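Long-range contact in putative uncharacterized protein (Pyrococcus furiosus, PDB 3UFC), which binds CRISPR RNA and is a paralogue of the Cas6 endoribonucleases that serve adaptive immunity against viruses and other mobile genetic elements: residues 152-163 with 183-192. Sequence-based numbering, arbitrary orientation.
Sequences YPHDELFLDRLR and FRIELIKFKP
R163 and F183 hold one end of this contact twice over. Side-on, the guanidinium gives both NE and NH2 to the carbonyl O of F183, each nitrogen 2.9 Å from that oxygen. NE stands nearly in line with the C=O (172°), while NH2 comes in tilted from the carbonyl plane; sharing one oxygen leaves both bonds bent, about 140° at the hydrogen. Higher up, R163 CG lies over one face of the F183 ring, 4.1 Å from its centroid, in a CH-pi contact. Extended from CG to NE, the arginine runs past the phenylalanine in the opposite direction and still reaches its backbone. L162 CG meets the ring at its edge, 4.0 Å from F183 CZ, and L159 CD1 approaches obliquely.

Midway along, F158 turns a ring edge to I185, with CE2 3.8 Å from CD1 of the isoleucine. P153 then fills the corner where the strand bends at I188: its CB packs 3.5 Å from L187 CD1, and its CD sits against F190 CE1. With CG anti to the backbone N, the F190 ring reaches back toward the turn; Y152 CD1 meets its edge, and H154 directs an edge at its face in an offset T-shaped pair, planes at 76°. Y152 CE1 also touches P192 CB.

Behind these groups, D155 OD1 accepts the Y152 backbone NH and ties up the type I turn 152-155. R163 NH1 makes a salt bridge to D160 OD1 whose hydrogen bond is weak.

This is the first helix of a ferredoxin-like fold against the edge strand that follows: helix 158-174 starts on 183-185, and the turn packs on L187, F190 and P192, astride the bulge where I188 and K189 pair with V208 of strand 200-213; F158 and L162 also reach V136.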
loop_
_atom_site.group_PDB
_atom_site.type_symbol
_atom_site.label_atom_id
_atom_site.label_comp_id
_atom_site.label_asym_id
_atom_site.label_seq_id
_atom_site.Cartn_x
_atom_site.Cartn_y
_atom_site.Cartn_z
ATOM N N TYR A 152 -8.972 -7.073 -12.250
ATOM C CA TYR A 152 -9.296 -5.648 -12.251
ATOM C C TYR A 152 -10.785 -5.524 -11.934
ATOM O O TYR A 152 -11.533 -6.489 -12.083
ATOM C CB TYR A 152 -9.016 -5.043 -13.623
ATOM C CG TYR A 152 -7.610 -5.276 -14.118
ATOM C CD1 TYR A 152 -6.540 -4.548 -13.608
ATOM C CD2 TYR A 152 -7.349 -6.230 -15.103
ATOM C CE1 TYR A 152 -5.243 -4.755 -14.068
ATOM C CE2 TYR A 152 -6.055 -6.451 -15.569
ATOM C CZ TYR A 152 -5.009 -5.707 -15.050
ATOM O OH TYR A 152 -3.736 -5.894 -15.529
ATOM N N PRO A 153 -11.239 -4.331 -11.511
ATOM C CA PRO A 153 -12.648 -4.109 -11.176
ATOM C C PRO A 153 -13.665 -4.526 -12.238
ATOM O O PRO A 153 -14.814 -4.816 -11.906
ATOM C CB PRO A 153 -12.699 -2.611 -10.879
ATOM C CG PRO A 153 -11.332 -2.336 -10.335
ATOM C CD PRO A 153 -10.458 -3.099 -11.300
ATOM N N HIS A 154 -13.260 -4.559 -13.505
ATOM C CA HIS A 154 -14.198 -4.953 -14.556
ATOM C C HIS A 154 -14.308 -6.466 -14.725
ATOM O O HIS A 154 -15.122 -6.947 -15.509
ATOM C CB HIS A 154 -13.835 -4.304 -15.902
ATOM C CG HIS A 154 -12.465 -4.644 -16.401
ATOM N ND1 HIS A 154 -11.371 -3.834 -16.183
ATOM C CD2 HIS A 154 -12.016 -5.696 -17.126
ATOM C CE1 HIS A 154 -10.307 -4.370 -16.755
ATOM N NE2 HIS A 154 -10.671 -5.501 -17.334
ATOM N N ASP A 155 -13.493 -7.213 -13.983
ATOM C CA ASP A 155 -13.517 -8.673 -14.040
ATOM C C ASP A 155 -14.644 -9.221 -13.166
ATOM O O ASP A 155 -14.836 -8.776 -12.032
ATOM C CB ASP A 155 -12.178 -9.241 -13.559
ATOM C CG ASP A 155 -11.078 -9.093 -14.587
ATOM O OD1 ASP A 155 -9.950 -8.705 -14.216
ATOM O OD2 ASP A 155 -11.338 -9.382 -15.773
ATOM N N GLU A 156 -15.385 -10.193 -13.694
ATOM C CA GLU A 156 -16.500 -10.794 -12.961
ATOM C C GLU A 156 -16.121 -11.325 -11.579
ATOM O O GLU A 156 -16.902 -11.220 -10.636
ATOM C CB GLU A 156 -17.115 -11.943 -13.765
ATOM C CG GLU A 156 -17.749 -11.536 -15.079
ATOM C CD GLU A 156 -18.512 -12.683 -15.718
ATOM O OE1 GLU A 156 -17.909 -13.761 -15.921
ATOM O OE2 GLU A 156 -19.713 -12.506 -16.015
ATOM N N LEU A 157 -14.928 -11.903 -11.464
ATOM C CA LEU A 157 -14.471 -12.459 -10.190
ATOM C C LEU A 157 -13.853 -11.452 -9.215
ATOM O O LEU A 157 -13.636 -11.779 -8.052
ATOM C CB LEU A 157 -13.453 -13.577 -10.439
ATOM C CG LEU A 157 -13.953 -14.977 -10.803
ATOM C CD1 LEU A 157 -14.866 -14.921 -12.017
ATOM C CD2 LEU A 157 -12.750 -15.868 -11.076
ATOM N N PHE A 158 -13.569 -10.242 -9.686
ATOM C CA PHE A 158 -12.943 -9.218 -8.844
ATOM C C PHE A 158 -13.577 -9.057 -7.461
ATOM O O PHE A 158 -12.929 -9.294 -6.436
ATOM C CB PHE A 158 -12.957 -7.860 -9.556
ATOM C CG PHE A 158 -12.209 -6.776 -8.815
ATOM C CD1 PHE A 158 -10.829 -6.660 -8.927
ATOM C CD2 PHE A 158 -12.885 -5.885 -7.990
ATOM C CE1 PHE A 158 -10.133 -5.671 -8.228
ATOM C CE2 PHE A 158 -12.199 -4.891 -7.284
ATOM C CZ PHE A 158 -10.826 -4.784 -7.403
ATOM N N LEU A 159 -14.844 -8.654 -7.434
ATOM C CA LEU A 159 -15.534 -8.434 -6.172
ATOM C C LEU A 159 -15.504 -9.634 -5.229
ATOM O O LEU A 159 -15.137 -9.490 -4.066
ATOM C CB LEU A 159 -16.985 -8.000 -6.421
ATOM C CG LEU A 159 -17.787 -7.718 -5.144
ATOM C CD1 LEU A 159 -17.070 -6.663 -4.315
ATOM C CD2 LEU A 159 -19.193 -7.259 -5.501
ATOM N N ASP A 160 -15.883 -10.814 -5.713
ATOM C CA ASP A 160 -15.870 -11.993 -4.852
ATOM C C ASP A 160 -14.468 -12.308 -4.352
ATOM O O ASP A 160 -14.291 -12.715 -3.201
ATOM C CB ASP A 160 -16.456 -13.208 -5.572
ATOM C CG ASP A 160 -17.966 -13.138 -5.679
ATOM O OD1 ASP A 160 -18.589 -12.476 -4.819
ATOM O OD2 ASP A 160 -18.531 -13.749 -6.608
ATOM N N ARG A 161 -13.473 -12.127 -5.214
ATOM C CA ARG A 161 -12.092 -12.367 -4.813
ATOM C C ARG A 161 -11.678 -11.340 -3.747
ATOM O O ARG A 161 -11.063 -11.695 -2.741
ATOM C CB ARG A 161 -11.162 -12.266 -6.019
ATOM C CG ARG A 161 -11.227 -13.454 -6.968
ATOM C CD ARG A 161 -10.222 -14.518 -6.568
ATOM N NE ARG A 161 -10.788 -15.537 -5.698
ATOM C CZ ARG A 161 -10.060 -16.423 -5.023
ATOM N NH1 ARG A 161 -8.736 -16.401 -5.113
ATOM N NH2 ARG A 161 -10.657 -17.345 -4.279
ATOM N N LEU A 162 -12.020 -10.073 -3.966
ATOM C CA LEU A 162 -11.669 -9.029 -3.003
ATOM C C LEU A 162 -12.340 -9.337 -1.662
ATOM O O LEU A 162 -11.716 -9.235 -0.607
ATOM C CB LEU A 162 -12.107 -7.649 -3.511
ATOM C CG LEU A 162 -11.835 -6.466 -2.561
ATOM C CD1 LEU A 162 -10.341 -6.372 -2.257
ATOM C CD2 LEU A 162 -12.333 -5.172 -3.187
ATOM N N ARG A 163 -13.610 -9.734 -1.708
ATOM C CA ARG A 163 -14.332 -10.061 -0.490
ATOM C C ARG A 163 -13.633 -11.162 0.297
ATOM O O ARG A 163 -13.425 -11.027 1.501
ATOM C CB ARG A 163 -15.758 -10.496 -0.815
ATOM C CG ARG A 163 -16.664 -9.374 -1.267
ATOM C CD ARG A 163 -17.943 -9.939 -1.870
ATOM N NE ARG A 163 -18.938 -8.898 -2.102
ATOM C CZ ARG A 163 -20.065 -9.080 -2.778
ATOM N NH1 ARG A 163 -20.344 -10.269 -3.295
ATOM N NH2 ARG A 163 -20.912 -8.072 -2.939
ATOM N N PHE A 183 -20.057 -6.509 1.658
ATOM C CA PHE A 183 -19.826 -5.188 1.086
ATOM C C PHE A 183 -19.803 -5.255 -0.430
ATOM O O PHE A 183 -19.626 -6.323 -1.012
ATOM C CB PHE A 183 -18.511 -4.582 1.604
ATOM C CG PHE A 183 -17.260 -5.202 1.016
ATOM C CD1 PHE A 183 -16.748 -4.759 -0.198
ATOM C CD2 PHE A 183 -16.572 -6.195 1.705
ATOM C CE1 PHE A 183 -15.559 -5.296 -0.719
ATOM C CE2 PHE A 183 -15.384 -6.740 1.193
ATOM C CZ PHE A 183 -14.880 -6.285 -0.020
ATOM N N ARG A 184 -19.993 -4.105 -1.063
ATOM C CA ARG A 184 -19.964 -4.008 -2.513
ATOM C C ARG A 184 -19.247 -2.707 -2.850
ATOM O O ARG A 184 -19.025 -1.868 -1.976
ATOM C CB ARG A 184 -21.387 -3.990 -3.093
ATOM C CG ARG A 184 -22.247 -2.818 -2.636
ATOM C CD ARG A 184 -23.557 -2.734 -3.431
ATOM N NE ARG A 184 -24.454 -1.697 -2.917
ATOM C CZ ARG A 184 -25.068 -1.755 -1.737
ATOM N NH1 ARG A 184 -24.889 -2.801 -0.941
ATOM N NH2 ARG A 184 -25.861 -0.765 -1.347
ATOM N N ILE A 185 -18.870 -2.543 -4.109
ATOM C CA ILE A 185 -18.183 -1.329 -4.524
ATOM C C ILE A 185 -18.681 -0.887 -5.883
ATOM O O ILE A 185 -19.174 -1.698 -6.667
ATOM C CB ILE A 185 -16.651 -1.536 -4.649
ATOM C CG1 ILE A 185 -16.344 -2.445 -5.845
ATOM C CG2 ILE A 185 -16.089 -2.137 -3.363
ATOM C CD1 ILE A 185 -14.895 -2.405 -6.280
ATOM N N GLU A 186 -18.564 0.404 -6.158
ATOM C CA GLU A 186 -18.951 0.910 -7.459
ATOM C C GLU A 186 -17.787 1.751 -7.956
ATOM O O GLU A 186 -17.362 2.706 -7.303
ATOM C CB GLU A 186 -20.253 1.721 -7.390
ATOM C CG GLU A 186 -20.198 3.044 -6.668
ATOM C CD GLU A 186 -21.531 3.778 -6.735
ATOM O OE1 GLU A 186 -22.017 4.029 -7.858
ATOM O OE2 GLU A 186 -22.095 4.102 -5.671
ATOM N N LEU A 187 -17.252 1.357 -9.106
ATOM C CA LEU A 187 -16.118 2.039 -9.711
ATOM C C LEU A 187 -16.453 3.450 -10.163
ATOM O O LEU A 187 -17.468 3.674 -10.815
ATOM C CB LEU A 187 -15.620 1.252 -10.921
ATOM C CG LEU A 187 -14.199 0.695 -10.920
ATOM C CD1 LEU A 187 -13.833 0.376 -12.359
ATOM C CD2 LEU A 187 -13.210 1.693 -10.335
ATOM N N ILE A 188 -15.588 4.396 -9.820
ATOM C CA ILE A 188 -15.777 5.781 -10.222
ATOM C C ILE A 188 -14.700 6.147 -11.244
ATOM O O ILE A 188 -15.001 6.723 -12.287
ATOM C CB ILE A 188 -15.696 6.728 -9.012
ATOM C CG1 ILE A 188 -16.850 6.427 -8.048
ATOM C CG2 ILE A 188 -15.750 8.176 -9.478
ATOM C CD1 ILE A 188 -16.831 7.262 -6.787
ATOM N N LYS A 189 -13.450 5.802 -10.942
ATOM C CA LYS A 189 -12.323 6.070 -11.838
ATOM C C LYS A 189 -11.421 4.838 -11.841
ATOM O O LYS A 189 -11.320 4.140 -10.834
ATOM C CB LYS A 189 -11.521 7.285 -11.362
ATOM C CG LYS A 189 -12.305 8.589 -11.289
ATOM C CD LYS A 189 -11.422 9.720 -10.770
ATOM C CE LYS A 189 -12.206 11.010 -10.576
ATOM N NZ LYS A 189 -12.800 11.507 -11.850
ATOM N N PHE A 190 -10.755 4.577 -12.963
ATOM C CA PHE A 190 -9.892 3.407 -13.058
ATOM C C PHE A 190 -8.786 3.488 -14.103
ATOM O O PHE A 190 -8.981 4.016 -15.197
ATOM C CB PHE A 190 -10.743 2.166 -13.351
ATOM C CG PHE A 190 -9.944 0.972 -13.803
ATOM C CD1 PHE A 190 -9.226 0.211 -12.891
ATOM C CD2 PHE A 190 -9.884 0.633 -15.151
ATOM C CE1 PHE A 190 -8.460 -0.871 -13.312
ATOM C CE2 PHE A 190 -9.122 -0.445 -15.586
ATOM C CZ PHE A 190 -8.406 -1.201 -14.665
ATOM N N LYS A 191 -7.622 2.949 -13.750
ATOM C CA LYS A 191 -6.480 2.877 -14.652
ATOM C C LYS A 191 -5.606 1.720 -14.174
ATOM O O LYS A 191 -5.223 1.659 -13.000
ATOM C CB LYS A 191 -5.685 4.187 -14.663
ATOM C CG LYS A 191 -4.958 4.506 -13.375
ATOM C CD LYS A 191 -3.474 4.739 -13.627
ATOM C CE LYS A 191 -3.217 5.987 -14.459
ATOM N NZ LYS A 191 -3.767 5.884 -15.835
ATOM N N PRO A 192 -5.299 0.769 -15.076
ATOM C CA PRO A 192 -4.473 -0.393 -14.743
ATOM C C PRO A 192 -3.017 -0.015 -14.540
ATOM O O PRO A 192 -2.551 0.998 -15.062
ATOM C CB PRO A 192 -4.662 -1.300 -15.952
ATOM C CG PRO A 192 -4.750 -0.310 -17.069
ATOM C CD PRO A 192 -5.695 0.731 -16.495
#